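Side-chain contacts in Pre-mRNA-processing-splicing factor 8 (Cryptococcus neoformans var. grubii serotype A, PDB 6MX6), which probably excises itself from its host splicing factor as an intein, joining the flanking protein segments through a new peptide bond: residues A[29-34]-A[39-44]; A[104-109]-A[143-148]; A[61-66]-A[169-174]; A[54-59]-A[117-122]. All coordinates share one frame; numbering follows the deposited sequence.

Contact 1 (A[29-34]-A[39-44])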
loop_
_atom_site.group_PDB
_atom_site.type_symbol
_atom_site.label_atom_id
_atom_site.label_comp_id
_atom_site.label_asym_id
_atom_site.label_seq_id
_atom_site.Cartn_x
_atom_site.Cartn_y
_atom_site.Cartn_z
ATOM N N ASP A 29 5.319 -1.369 -17.298
ATOM C CA ASP A 29 3.888 -1.087 -17.246
ATOM C C ASP A 29 3.617 0.275 -16.611
ATOM O O ASP A 29 4.329 0.727 -15.714
ATOM C CB ASP A 29 3.145 -2.181 -16.468
ATOM C CG ASP A 29 2.532 -3.228 -17.380
ATOM O OD1 ASP A 29 2.607 -3.041 -18.613
ATOM O OD2 ASP A 29 1.976 -4.234 -16.873
ATOM N N GLN A 30 2.565 0.932 -17.091
ATOM C CA GLN A 30 2.188 2.253 -16.614
ATOM C C GLN A 30 1.066 2.116 -15.588
ATOM O O GLN A 30 0.016 1.537 -15.885
ATOM C CB GLN A 30 1.757 3.142 -17.781
ATOM C CG GLN A 30 2.866 3.380 -18.814
ATOM C CD GLN A 30 4.064 4.105 -18.227
ATOM O OE1 GLN A 30 4.018 5.313 -18.000
ATOM N NE2 GLN A 30 5.146 3.367 -17.975
ATOM N N LEU A 31 1.305 2.633 -14.389
ATOM C CA LEU A 31 0.356 2.674 -13.285
ATOM C C LEU A 31 -0.062 4.110 -13.006
ATOM O O LEU A 31 0.563 5.070 -13.463
ATOM C CB LEU A 31 0.971 2.074 -12.018
ATOM C CG LEU A 31 1.481 0.646 -12.146
ATOM C CD1 LEU A 31 2.100 0.234 -10.823
ATOM C CD2 LEU A 31 0.342 -0.276 -12.533
ATOM N N LEU A 32 -1.107 4.251 -12.201
ATOM C CA LEU A 32 -1.661 5.560 -11.896
ATOM C C LEU A 32 -1.072 6.087 -10.590
ATOM O O LEU A 32 -1.140 5.415 -9.553
ATOM C CB LEU A 32 -3.181 5.470 -11.821
ATOM C CG LEU A 32 -3.914 6.798 -11.664
ATOM C CD1 LEU A 32 -3.402 7.806 -12.681
ATOM C CD2 LEU A 32 -5.400 6.558 -11.820
ATOM N N GLY A 33 -0.496 7.291 -10.644
ATOM C CA GLY A 33 0.000 7.974 -9.469
ATOM C C GLY A 33 -1.092 8.730 -8.742
ATOM O O GLY A 33 -2.194 8.959 -9.255
ATOM N N PRO A 34 -0.786 9.140 -7.510
ATOM C CA PRO A 34 -1.808 9.821 -6.693
ATOM C C PRO A 34 -2.215 11.182 -7.232
ATOM O O PRO A 34 -3.351 11.610 -6.990
ATOM C CB PRO A 34 -1.134 9.933 -5.319
ATOM C CG PRO A 34 0.333 9.869 -5.610
ATOM C CD PRO A 34 0.475 8.945 -6.780
ATOM N N ARG A 39 3.122 6.370 -13.756
ATOM C CA ARG A 39 4.217 5.786 -12.997
ATOM C C ARG A 39 4.681 4.551 -13.747
ATOM O O ARG A 39 3.860 3.770 -14.223
ATOM C CB ARG A 39 3.788 5.393 -11.572
ATOM C CG ARG A 39 3.332 6.538 -10.697
ATOM C CD ARG A 39 4.500 7.387 -10.239
ATOM N NE ARG A 39 4.086 8.358 -9.233
ATOM C CZ ARG A 39 3.374 9.450 -9.494
ATOM N NH1 ARG A 39 2.994 9.715 -10.738
ATOM N NH2 ARG A 39 3.036 10.272 -8.510
ATOM N N THR A 40 5.987 4.381 -13.879
ATOM C CA THR A 40 6.533 3.217 -14.563
ATOM C C THR A 40 6.970 2.190 -13.527
ATOM O O THR A 40 7.649 2.534 -12.556
ATOM C CB THR A 40 7.712 3.603 -15.460
ATOM O OG1 THR A 40 7.249 4.466 -16.503
ATOM C CG2 THR A 40 8.319 2.363 -16.090
ATOM N N ALA A 41 6.566 0.942 -13.731
ATOM C CA ALA A 41 6.951 -0.160 -12.862
ATOM C C ALA A 41 8.141 -0.903 -13.452
ATOM O O ALA A 41 8.261 -1.060 -14.670
ATOM C CB ALA A 41 5.782 -1.127 -12.658
ATOM N N SER A 42 9.026 -1.366 -12.571
ATOM C CA SER A 42 10.167 -2.163 -13.002
ATOM C C SER A 42 10.563 -3.118 -11.887
ATOM O O SER A 42 10.045 -3.053 -10.770
ATOM C CB SER A 42 11.356 -1.281 -13.405
ATOM O OG SER A 42 11.769 -0.440 -12.346
ATOM N N LYS A 43 11.490 -4.019 -12.212
ATOM C CA LYS A 43 12.086 -4.923 -11.227
ATOM C C LYS A 43 11.022 -5.815 -10.582
ATOM O O LYS A 43 10.917 -5.914 -9.361
ATOM C CB LYS A 43 12.848 -4.139 -10.156
ATOM C CG LYS A 43 14.050 -3.338 -10.640
ATOM C CD LYS A 43 14.837 -2.795 -9.444
ATOM C CE LYS A 43 16.015 -1.927 -9.876
ATOM N NZ LYS A 43 15.849 -0.489 -9.488
ATOM N N ILE A 44 10.257 -6.493 -11.435
ATOM C CA ILE A 44 9.204 -7.403 -10.987
ATOM C C ILE A 44 9.829 -8.556 -10.210
ATOM O O ILE A 44 10.680 -9.284 -10.729
ATOM C CB ILE A 44 8.394 -7.929 -12.179
ATOM C CG1 ILE A 44 8.086 -6.805 -13.166
ATOM C CG2 ILE A 44 7.139 -8.648 -11.704
ATOM C CD1 ILE A 44 7.305 -5.674 -12.585
HETATM O O HOH W 1 6.490 6.799 -18.870
#
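R39 lays its guanidinium over G33 on one face of a beta hairpin, while on the other face Q30 reaches across to T40. Strands 30-32 and 38-49 form this antiparallel hairpin at the edge of a sheet in the Hint fold. The side chain of Q30 bends at chi2 (-62°), which swings its amide over to the neighbouring strand. There NE2 of Q30 gives a nearly straight bond of 2.8 Å to OG1 of T40, with the hydroxyl close to the amide plane. NE2 also bonds to the carbonyl of G28, and OE1 of Q30 takes a hydrogen from a water, so the amide is held at both ends.

R39 bends at chi2 as well (-74°), folding its chain back along 33-34. CA of G33 then sits 3.6 Å above the guanidinium plane, over its centre, a close fit made possible by a residue without a side chain. P34 crosses the arginine at about a right angle, with CD 3.4 Å from NH2 of R39. D162 forms a salt bridge with NE of R39, and T37 bonds to NH1, so the group is fixed in rotation. Between the strands, L31 and R39 exchange backbone bonds in both directions; the one from N of L31 to O of R39 measures 2.8 Å. Beside them, CD1 of L31 rests 4.3 Å from CB of A41.

Contact 2 (A[104-109]-A[143-148])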
loop_
_atom_site.group_PDB
_atom_site.type_symbol
_atom_site.label_atom_id
_atom_site.label_comp_id
_atom_site.label_asym_id
_atom_site.label_seq_id
_atom_site.Cartn_x
_atom_site.Cartn_y
_atom_site.Cartn_z
ATOM N N ASP A 104 7.198 -3.547 9.448
ATOM C CA ASP A 104 7.890 -4.051 10.642
ATOM C C ASP A 104 7.941 -2.992 11.744
ATOM O O ASP A 104 7.595 -3.253 12.914
ATOM C CB ASP A 104 9.309 -4.489 10.278
ATOM C CG ASP A 104 9.405 -5.958 9.928
ATOM O OD1 ASP A 104 8.509 -6.740 10.332
ATOM O OD2 ASP A 104 10.385 -6.329 9.243
ATOM N N ASP A 105 8.360 -1.779 11.372
ATOM C CA ASP A 105 8.515 -0.703 12.341
ATOM C C ASP A 105 7.169 -0.257 12.885
ATOM O O ASP A 105 7.046 0.048 14.076
ATOM C CB ASP A 105 9.250 0.476 11.704
ATOM C CG ASP A 105 10.734 0.198 11.485
ATOM O OD1 ASP A 105 11.309 -0.631 12.222
ATOM O OD2 ASP A 105 11.331 0.827 10.586
ATOM N N PHE A 106 6.147 -0.213 12.026
ATOM C CA PHE A 106 4.818 0.185 12.471
ATOM C C PHE A 106 4.236 -0.838 13.436
ATOM O O PHE A 106 3.678 -0.480 14.478
ATOM C CB PHE A 106 3.901 0.365 11.265
ATOM C CG PHE A 106 2.530 0.844 11.626
ATOM C CD1 PHE A 106 2.292 2.191 11.844
ATOM C CD2 PHE A 106 1.482 -0.052 11.752
ATOM C CE1 PHE A 106 1.029 2.640 12.167
ATOM C CE2 PHE A 106 0.219 0.392 12.086
ATOM C CZ PHE A 106 -0.004 1.739 12.295
ATOM N N VAL A 107 4.368 -2.123 13.096
ATOM C CA VAL A 107 3.882 -3.204 13.947
ATOM C C VAL A 107 4.494 -3.101 15.337
ATOM O O VAL A 107 3.821 -3.348 16.350
ATOM C CB VAL A 107 4.202 -4.562 13.290
ATOM C CG1 VAL A 107 4.318 -5.666 14.332
ATOM C CG2 VAL A 107 3.158 -4.910 12.255
ATOM N N ARG A 108 5.772 -2.730 15.412
ATOM C CA ARG A 108 6.400 -2.709 16.729
ATOM C C ARG A 108 6.095 -1.455 17.546
ATOM O O ARG A 108 6.410 -1.431 18.742
ATOM C CB ARG A 108 7.910 -2.892 16.579
ATOM C CG ARG A 108 8.261 -4.295 16.123
ATOM C CD ARG A 108 9.734 -4.578 16.257
ATOM N NE ARG A 108 10.500 -3.861 15.247
ATOM C CZ ARG A 108 10.962 -4.415 14.131
ATOM N NH1 ARG A 108 10.731 -5.699 13.884
ATOM N NH2 ARG A 108 11.656 -3.685 13.267
ATOM N N LEU A 109 5.477 -0.431 16.957
ATOM C CA LEU A 109 5.142 0.771 17.709
ATOM C C LEU A 109 4.059 0.479 18.747
ATOM O O LEU A 109 3.200 -0.381 18.540
ATOM C CB LEU A 109 4.660 1.872 16.770
ATOM C CG LEU A 109 5.718 2.571 15.920
ATOM C CD1 LEU A 109 5.041 3.413 14.838
ATOM C CD2 LEU A 109 6.613 3.432 16.795
ATOM N N ASN A 143 -7.555 -0.467 12.110
ATOM C CA ASN A 143 -8.155 -1.154 13.246
ATOM C C ASN A 143 -7.302 -2.314 13.734
ATOM O O ASN A 143 -7.242 -2.569 14.941
ATOM C CB ASN A 143 -9.554 -1.660 12.883
ATOM C CG ASN A 143 -10.302 -2.209 14.083
ATOM O OD1 ASN A 143 -10.370 -1.569 15.137
ATOM N ND2 ASN A 143 -10.860 -3.405 13.934
ATOM N N SER A 144 -6.638 -3.029 12.830
ATOM C CA SER A 144 -5.798 -4.132 13.273
ATOM C C SER A 144 -4.709 -4.383 12.248
ATOM O O SER A 144 -4.875 -4.100 11.062
ATOM C CB SER A 144 -6.603 -5.420 13.509
ATOM O OG SER A 144 -7.255 -5.845 12.328
ATOM N N ILE A 145 -3.585 -4.911 12.721
ATOM C CA ILE A 145 -2.517 -5.342 11.831
ATOM C C ILE A 145 -1.947 -6.613 12.437
ATOM O O ILE A 145 -1.543 -6.619 13.605
ATOM C CB ILE A 145 -1.431 -4.263 11.623
ATOM C CG1 ILE A 145 -0.342 -4.772 10.667
ATOM C CG2 ILE A 145 -0.847 -3.782 12.954
ATOM C CD1 ILE A 145 0.538 -3.664 10.080
ATOM N N GLU A 146 -2.004 -7.707 11.686
ATOM C CA GLU A 146 -1.667 -8.998 12.276
ATOM C C GLU A 146 -0.879 -9.841 11.295
ATOM O O GLU A 146 -1.156 -9.821 10.100
ATOM C CB GLU A 146 -2.923 -9.777 12.696
ATOM C CG GLU A 146 -3.778 -9.127 13.793
ATOM C CD GLU A 146 -3.085 -9.106 15.152
ATOM O OE1 GLU A 146 -2.066 -9.809 15.328
ATOM O OE2 GLU A 146 -3.566 -8.385 16.050
ATOM N N LEU A 147 0.074 -10.614 11.812
ATOM C CA LEU A 147 0.790 -11.564 10.973
ATOM C C LEU A 147 -0.114 -12.746 10.655
ATOM O O LEU A 147 -0.765 -13.300 11.548
ATOM C CB LEU A 147 2.059 -12.040 11.684
ATOM C CG LEU A 147 2.912 -13.088 10.963
ATOM C CD1 LEU A 147 3.656 -12.475 9.795
ATOM C CD2 LEU A 147 3.890 -13.728 11.941
ATOM N N GLU A 148 -0.168 -13.127 9.383
ATOM C CA GLU A 148 -0.979 -14.267 8.982
ATOM C C GLU A 148 -0.281 -15.577 9.314
ATOM O O GLU A 148 0.949 -15.663 9.353
ATOM C CB GLU A 148 -1.288 -14.202 7.495
ATOM C CG GLU A 148 -2.165 -13.042 7.146
ATOM C CD GLU A 148 -2.963 -13.325 5.918
ATOM O OE1 GLU A 148 -2.335 -13.732 4.919
ATOM O OE2 GLU A 148 -4.204 -13.168 5.957
#
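I145 pushes its terminal methyl against V107 and F106, joining the short helix 103-108 to strand 139-147 of the six-stranded antiparallel sheet in this Hint fold. The joint is small and purely apolar. I145 extends fully, with CG1 opposite the backbone N (chi1 -180°) and CD1 continuing outward, so its longer branch spans the gap to the helix. V107 meets it with one methyl: CG2 of V107 lies 3.6 Å from CD1 of I145, the snug part of the contact. The same CG2 is 3.8 Å from CG1 of I145, so the valine methyl rides along the end of the isoleucine rather than touching a single atom. F106 is looser, its ring atom CD2 standing 4.1 Å from CD1 of I145 as the two side chains pass at a slant. I145 also packs on I54, and V107 on Y52, both from strand 52-56, so the helix rests on two adjacent strands.

The outer side of the helix is different in kind. D105 and R108 are exposed and far from the strand; they pair with each other, NH2 of R108 lying 3.2 Å from OD1 of D105 in a salt bridge whose hydrogen bond is weak. On the strand, E146 likewise turns its side chain away from the helix. Nearer the start of the segment, N143 and S144 both face K55 in a classic beta bulge. Back on the helix, the carbonyl O of D104 lies 3.7 Å above the guanidinium plane of R108, over its centre.

Contact 3 (A[61-66]-A[169-174])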
loop_
_atom_site.group_PDB
_atom_site.type_symbol
_atom_site.label_atom_id
_atom_site.label_comp_id
_atom_site.label_asym_id
_atom_site.label_seq_id
_atom_site.Cartn_x
_atom_site.Cartn_y
_atom_site.Cartn_z
ATOM N N GLU A 61 -11.261 -2.780 1.420
ATOM C CA GLU A 61 -10.589 -4.076 1.374
ATOM C C GLU A 61 -9.323 -4.070 2.219
ATOM O O GLU A 61 -8.586 -3.083 2.248
ATOM C CB GLU A 61 -10.234 -4.436 -0.074
ATOM C CG GLU A 61 -11.414 -4.971 -0.878
ATOM C CD GLU A 61 -10.999 -5.556 -2.219
ATOM O OE1 GLU A 61 -9.788 -5.557 -2.526
ATOM O OE2 GLU A 61 -11.891 -6.011 -2.965
ATOM N N ASP A 62 -9.074 -5.182 2.912
ATOM C CA ASP A 62 -7.838 -5.319 3.677
ATOM C C ASP A 62 -6.627 -5.146 2.766
ATOM O O ASP A 62 -6.637 -5.554 1.604
ATOM C CB ASP A 62 -7.734 -6.700 4.332
ATOM C CG ASP A 62 -8.882 -7.015 5.276
ATOM O OD1 ASP A 62 -9.669 -6.105 5.624
ATOM O OD2 ASP A 62 -8.984 -8.198 5.675
ATOM N N LEU A 63 -5.559 -4.574 3.316
ATOM C CA LEU A 63 -4.273 -4.512 2.624
ATOM C C LEU A 63 -3.378 -5.611 3.180
ATOM O O LEU A 63 -3.148 -5.662 4.388
ATOM C CB LEU A 63 -3.615 -3.145 2.810
ATOM C CG LEU A 63 -2.248 -2.971 2.149
ATOM C CD1 LEU A 63 -2.393 -3.082 0.620
ATOM C CD2 LEU A 63 -1.624 -1.645 2.556
ATOM N N VAL A 64 -2.864 -6.488 2.318
ATOM C CA VAL A 64 -2.058 -7.617 2.786
ATOM C C VAL A 64 -0.689 -7.517 2.130
ATOM O O VAL A 64 -0.598 -7.461 0.900
ATOM C CB VAL A 64 -2.723 -8.970 2.485
ATOM C CG1 VAL A 64 -1.902 -10.096 3.067
ATOM C CG2 VAL A 64 -4.149 -9.013 3.049
ATOM N N CYS A 65 0.369 -7.486 2.939
ATOM C CA CYS A 65 1.677 -7.132 2.395
ATOM C C CYS A 65 2.819 -7.681 3.244
ATOM O O CYS A 65 2.631 -8.138 4.369
ATOM C CB CYS A 65 1.779 -5.621 2.237
ATOM S SG CYS A 65 1.661 -4.748 3.807
ATOM N N THR A 66 4.029 -7.624 2.692
ATOM C CA THR A 66 5.178 -8.197 3.381
ATOM C C THR A 66 5.620 -7.330 4.554
ATOM O O THR A 66 5.292 -6.142 4.653
ATOM C CB THR A 66 6.376 -8.367 2.439
ATOM O OG1 THR A 66 6.671 -7.101 1.838
ATOM C CG2 THR A 66 6.082 -9.399 1.380
ATOM N N ASP A 169 -9.294 1.223 -5.312
ATOM C CA ASP A 169 -10.140 2.131 -4.547
ATOM C C ASP A 169 -9.411 3.409 -4.149
ATOM O O ASP A 169 -9.827 4.082 -3.201
ATOM C CB ASP A 169 -10.694 1.433 -3.297
ATOM C CG ASP A 169 -9.599 1.003 -2.327
ATOM O OD1 ASP A 169 -8.403 1.110 -2.670
ATOM O OD2 ASP A 169 -9.932 0.561 -1.207
ATOM N N TYR A 170 -8.315 3.736 -4.836
ATOM C CA TYR A 170 -7.548 4.966 -4.680
ATOM C C TYR A 170 -6.756 5.036 -3.377
ATOM O O TYR A 170 -6.191 6.086 -3.073
ATOM C CB TYR A 170 -8.451 6.202 -4.826
ATOM C CG TYR A 170 -9.147 6.228 -6.167
ATOM C CD1 TYR A 170 -8.455 6.563 -7.321
ATOM C CD2 TYR A 170 -10.488 5.889 -6.282
ATOM C CE1 TYR A 170 -9.086 6.576 -8.559
ATOM C CE2 TYR A 170 -11.127 5.902 -7.508
ATOM C CZ TYR A 170 -10.421 6.243 -8.643
ATOM O OH TYR A 170 -11.057 6.255 -9.863
ATOM N N LEU A 171 -6.674 3.945 -2.609
ATOM C CA LEU A 171 -5.696 3.873 -1.528
ATOM C C LEU A 171 -4.302 4.098 -2.102
ATOM O O LEU A 171 -3.945 3.513 -3.128
ATOM C CB LEU A 171 -5.772 2.512 -0.832
ATOM C CG LEU A 171 -4.784 2.262 0.303
ATOM C CD1 LEU A 171 -5.069 3.177 1.470
ATOM C CD2 LEU A 171 -4.838 0.800 0.734
ATOM N N VAL A 172 -3.522 4.958 -1.455
ATOM C CA VAL A 172 -2.193 5.310 -1.934
ATOM C C VAL A 172 -1.186 4.315 -1.370
ATOM O O VAL A 172 -1.073 4.147 -0.150
ATOM C CB VAL A 172 -1.821 6.751 -1.555
ATOM C CG1 VAL A 172 -0.367 7.040 -1.947
ATOM C CG2 VAL A 172 -2.775 7.742 -2.240
ATOM N N LEU A 173 -0.436 3.677 -2.264
ATOM C CA LEU A 173 0.529 2.637 -1.944
ATOM C C LEU A 173 1.924 3.100 -2.346
ATOM O O LEU A 173 2.084 3.896 -3.277
ATOM C CB LEU A 173 0.183 1.341 -2.687
ATOM C CG LEU A 173 -1.156 0.697 -2.321
ATOM C CD1 LEU A 173 -1.515 -0.388 -3.330
ATOM C CD2 LEU A 173 -1.116 0.164 -0.879
ATOM N N HIS A 174 2.925 2.576 -1.643
ATOM C CA HIS A 174 4.336 2.852 -1.876
ATOM C C HIS A 174 5.040 1.596 -2.379
ATOM O O HIS A 174 4.624 0.477 -2.070
ATOM C CB HIS A 174 5.003 3.323 -0.577
ATOM C CG HIS A 174 6.390 3.858 -0.755
ATOM N ND1 HIS A 174 7.473 3.050 -1.029
ATOM C CD2 HIS A 174 6.875 5.119 -0.663
ATOM C CE1 HIS A 174 8.562 3.793 -1.115
ATOM N NE2 HIS A 174 8.226 5.052 -0.900
HETATM O O HOH W 2 -11.909 -1.369 -0.951
#
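L63 points into the core at L173 and L171. Its CB starts the side chain on the side facing 169-174, and CG lies opposite the backbone N (chi1 179°), so the branch carries straight on toward the other segment. CG is still 4.5 Å from CD2 of L173; the two tip methyls do the touching. CD1 of L63 comes to 3.8 Å from CD2 of L173, and CD2 of L63 lies 3.9 Å from that same methyl, which therefore sits against the fork of the leucine. L63 and L173 run past one another in opposite directions. CD2 of L63 also has a looser neighbour, CD2 of L171, at 4.4 Å.

Beside the leucines the join turns polar: one water accepts from N of E61 at 2.8 Å and donates to OD2 of D169. That carboxylate oxygen also forms a salt bridge with R167, which bonds to the carbonyl of E61 as well.

In this Hint fold, L63 lies on edge strand 63-65 of the six-stranded sheet and L173 on strand 172-174. L6 of strand 6-7 touches both leucines, and L71 of strand 70-76 packs on L63.

Contact 4 (A[54-59]-A[117-122])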
loop_
_atom_site.group_PDB
_atom_site.type_symbol
_atom_site.label_atom_id
_atom_site.label_comp_id
_atom_site.label_asym_id
_atom_site.label_seq_id
_atom_site.Cartn_x
_atom_site.Cartn_y
_atom_site.Cartn_z
ATOM N N ILE A 54 -3.644 -5.878 7.161
ATOM C CA ILE A 54 -4.037 -4.597 7.733
ATOM C C ILE A 54 -5.515 -4.400 7.450
ATOM O O ILE A 54 -5.942 -4.417 6.283
ATOM C CB ILE A 54 -3.209 -3.439 7.156
ATOM C CG1 ILE A 54 -1.728 -3.688 7.414
ATOM C CG2 ILE A 54 -3.653 -2.110 7.783
ATOM C CD1 ILE A 54 -0.795 -2.777 6.620
ATOM N N LYS A 55 -6.296 -4.223 8.518
ATOM C CA LYS A 55 -7.725 -3.942 8.435
ATOM C C LYS A 55 -8.006 -2.546 8.965
ATOM O O LYS A 55 -7.483 -2.154 10.018
ATOM C CB LYS A 55 -8.548 -4.943 9.255
ATOM C CG LYS A 55 -8.470 -6.396 8.804
ATOM C CD LYS A 55 -9.340 -7.257 9.708
ATOM C CE LYS A 55 -9.946 -8.435 8.965
ATOM N NZ LYS A 55 -10.810 -8.003 7.843
ATOM N N THR A 56 -8.882 -1.830 8.259
ATOM C CA THR A 56 -9.290 -0.487 8.635
ATOM C C THR A 56 -10.663 -0.517 9.299
ATOM O O THR A 56 -11.442 -1.457 9.131
ATOM C CB THR A 56 -9.316 0.436 7.409
ATOM O OG1 THR A 56 -10.118 -0.149 6.373
ATOM C CG2 THR A 56 -7.886 0.662 6.880
ATOM N N HIS A 57 -10.934 0.520 10.089
ATOM C CA HIS A 57 -12.296 0.739 10.568
ATOM C C HIS A 57 -13.250 0.909 9.400
ATOM O O HIS A 57 -14.356 0.350 9.397
ATOM C CB HIS A 57 -12.348 1.984 11.459
ATOM C CG HIS A 57 -11.728 1.796 12.802
ATOM N ND1 HIS A 57 -12.473 1.584 13.943
ATOM C CD2 HIS A 57 -10.433 1.803 13.193
ATOM C CE1 HIS A 57 -11.662 1.466 14.979
ATOM N NE2 HIS A 57 -10.418 1.592 14.552
ATOM N N GLU A 58 -12.844 1.693 8.408
ATOM C CA GLU A 58 -13.672 1.964 7.245
ATOM C C GLU A 58 -13.844 0.703 6.401
ATOM O O GLU A 58 -12.985 -0.179 6.384
ATOM C CB GLU A 58 -13.047 3.082 6.407
ATOM C CG GLU A 58 -13.033 4.465 7.071
ATOM C CD GLU A 58 -11.929 4.638 8.119
ATOM O OE1 GLU A 58 -11.845 5.729 8.729
ATOM O OE2 GLU A 58 -11.146 3.690 8.346
ATOM N N GLY A 59 -14.968 0.626 5.692
ATOM C CA GLY A 59 -15.283 -0.554 4.913
ATOM C C GLY A 59 -14.545 -0.627 3.592
ATOM O O GLY A 59 -15.155 -0.560 2.522
ATOM N N TYR A 117 -1.079 7.456 13.134
ATOM C CA TYR A 117 -0.796 7.263 11.719
ATOM C C TYR A 117 -2.056 6.820 10.995
ATOM O O TYR A 117 -2.820 5.997 11.506
ATOM C CB TYR A 117 0.291 6.209 11.508
ATOM C CG TYR A 117 1.652 6.557 12.070
ATOM C CD1 TYR A 117 1.912 6.458 13.431
ATOM C CD2 TYR A 117 2.686 6.947 11.231
ATOM C CE1 TYR A 117 3.161 6.760 13.938
ATOM C CE2 TYR A 117 3.931 7.248 11.726
ATOM C CZ TYR A 117 4.166 7.151 13.079
ATOM O OH TYR A 117 5.410 7.450 13.572
ATOM N N LYS A 118 -2.252 7.344 9.790
ATOM C CA LYS A 118 -3.415 7.000 8.992
ATOM C C LYS A 118 -2.990 6.666 7.571
ATOM O O LYS A 118 -2.111 7.323 7.010
ATOM C CB LYS A 118 -4.430 8.150 8.991
ATOM C CG LYS A 118 -5.054 8.377 10.364
ATOM C CD LYS A 118 -5.228 9.846 10.668
ATOM C CE LYS A 118 -5.921 10.050 12.006
ATOM N NZ LYS A 118 -5.142 9.435 13.113
ATOM N N LEU A 119 -3.605 5.630 7.004
ATOM C CA LEU A 119 -3.551 5.433 5.565
ATOM C C LEU A 119 -4.407 6.500 4.879
ATOM O O LEU A 119 -5.169 7.221 5.525
ATOM C CB LEU A 119 -4.028 4.029 5.202
ATOM C CG LEU A 119 -3.186 2.881 5.766
ATOM C CD1 LEU A 119 -3.895 1.537 5.565
ATOM C CD2 LEU A 119 -1.823 2.864 5.091
ATOM N N PHE A 120 -4.276 6.618 3.558
ATOM C CA PHE A 120 -5.065 7.644 2.889
ATOM C C PHE A 120 -5.293 7.295 1.428
ATOM O O PHE A 120 -4.570 6.498 0.827
ATOM C CB PHE A 120 -4.414 9.026 3.005
ATOM C CG PHE A 120 -3.081 9.140 2.335
ATOM C CD1 PHE A 120 -1.933 8.695 2.966
ATOM C CD2 PHE A 120 -2.967 9.721 1.081
ATOM C CE1 PHE A 120 -0.695 8.819 2.354
ATOM C CE2 PHE A 120 -1.733 9.845 0.462
ATOM C CZ PHE A 120 -0.597 9.393 1.100
ATOM N N ARG A 121 -6.324 7.921 0.872
ATOM C CA ARG A 121 -6.676 7.829 -0.529
ATOM C C ARG A 121 -6.419 9.176 -1.188
ATOM O O ARG A 121 -6.380 10.216 -0.526
ATOM C CB ARG A 121 -8.141 7.421 -0.706
ATOM C CG ARG A 121 -8.599 6.297 0.211
ATOM C CD ARG A 121 -10.123 6.264 0.327
ATOM N NE ARG A 121 -10.735 5.757 -0.895
ATOM C CZ ARG A 121 -12.040 5.563 -1.060
ATOM N NH1 ARG A 121 -12.882 5.831 -0.073
ATOM N NH2 ARG A 121 -12.503 5.100 -2.213
ATOM N N SER A 122 -6.239 9.156 -2.504
ATOM C CA SER A 122 -5.925 10.382 -3.223
ATOM C C SER A 122 -7.187 11.211 -3.424
ATOM O O SER A 122 -8.174 10.731 -3.992
ATOM C CB SER A 122 -5.283 10.067 -4.571
ATOM O OG SER A 122 -6.262 9.641 -5.499
#
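Torsions at I54, T56 and L119 turn three methyls toward one spot. In I54, chi1 of -58° places CG2 opposite the backbone N, aimed at segment 117-122. T56 has chi1 of 53°, which tucks OG1 between its backbone N and carbonyl carbon and leaves CG2 to do the touching. L119 keeps CG beside its own backbone N (chi1 -62°), and its branch CD1 comes forward to meet both. CG2 of I54 and CD1 of L119 are 4.3 Å apart, and CG2 of T56 stands at the same 4.3 Å from that methyl. CG2 of I54 and CG2 of T56 are themselves 5.1 Å apart, so CD1 of L119 touches residues i and i+2 of one strand.

These are long van der Waals contacts, and the layout of the sheet explains why. In the six-stranded antiparallel sheet of the Hint fold, strand 139-147 runs between strands 52-56 and 117-120, so the side chains meet across the face of the middle strand. I145 of that strand packs against I54. L119 also packs on L171 and on M73 of strand 70-76. Along segment 117-122, residues flanking L119 turn elsewhere: K118 forms a salt bridge with E76, and F120 meets Y74 edge-to-face.

Where strand 52-56 gives way to loop, the hydroxyl of T56 is turned to its own chain. OG1 of T56 donates to the carbonyl O of E58 at 2.9 Å, tilted out of the carbonyl plane. The carboxylate of E58 reaches H141 through OE1.

In the fold
The centre of contact 3 lies about 3 Å from that of the chain, and this contact ties the other three together. Its centre is about 9 Å from that of contact 4, and strands 63-65 and 52-56 pair directly, with a D62-K55 salt bridge beside them. Contacts 2 and 4 share the sheet through strand 139-147, their centres about 14 Å apart. Contact 1 stands at the far end, its centre about 26 Å from that of contact 2, yet P34 touches both V172 and S122. T66 in contact 3 bonds to N of C5, and H174 lies in the same contact; as in other inteins, these residues probably belong to the splicing site.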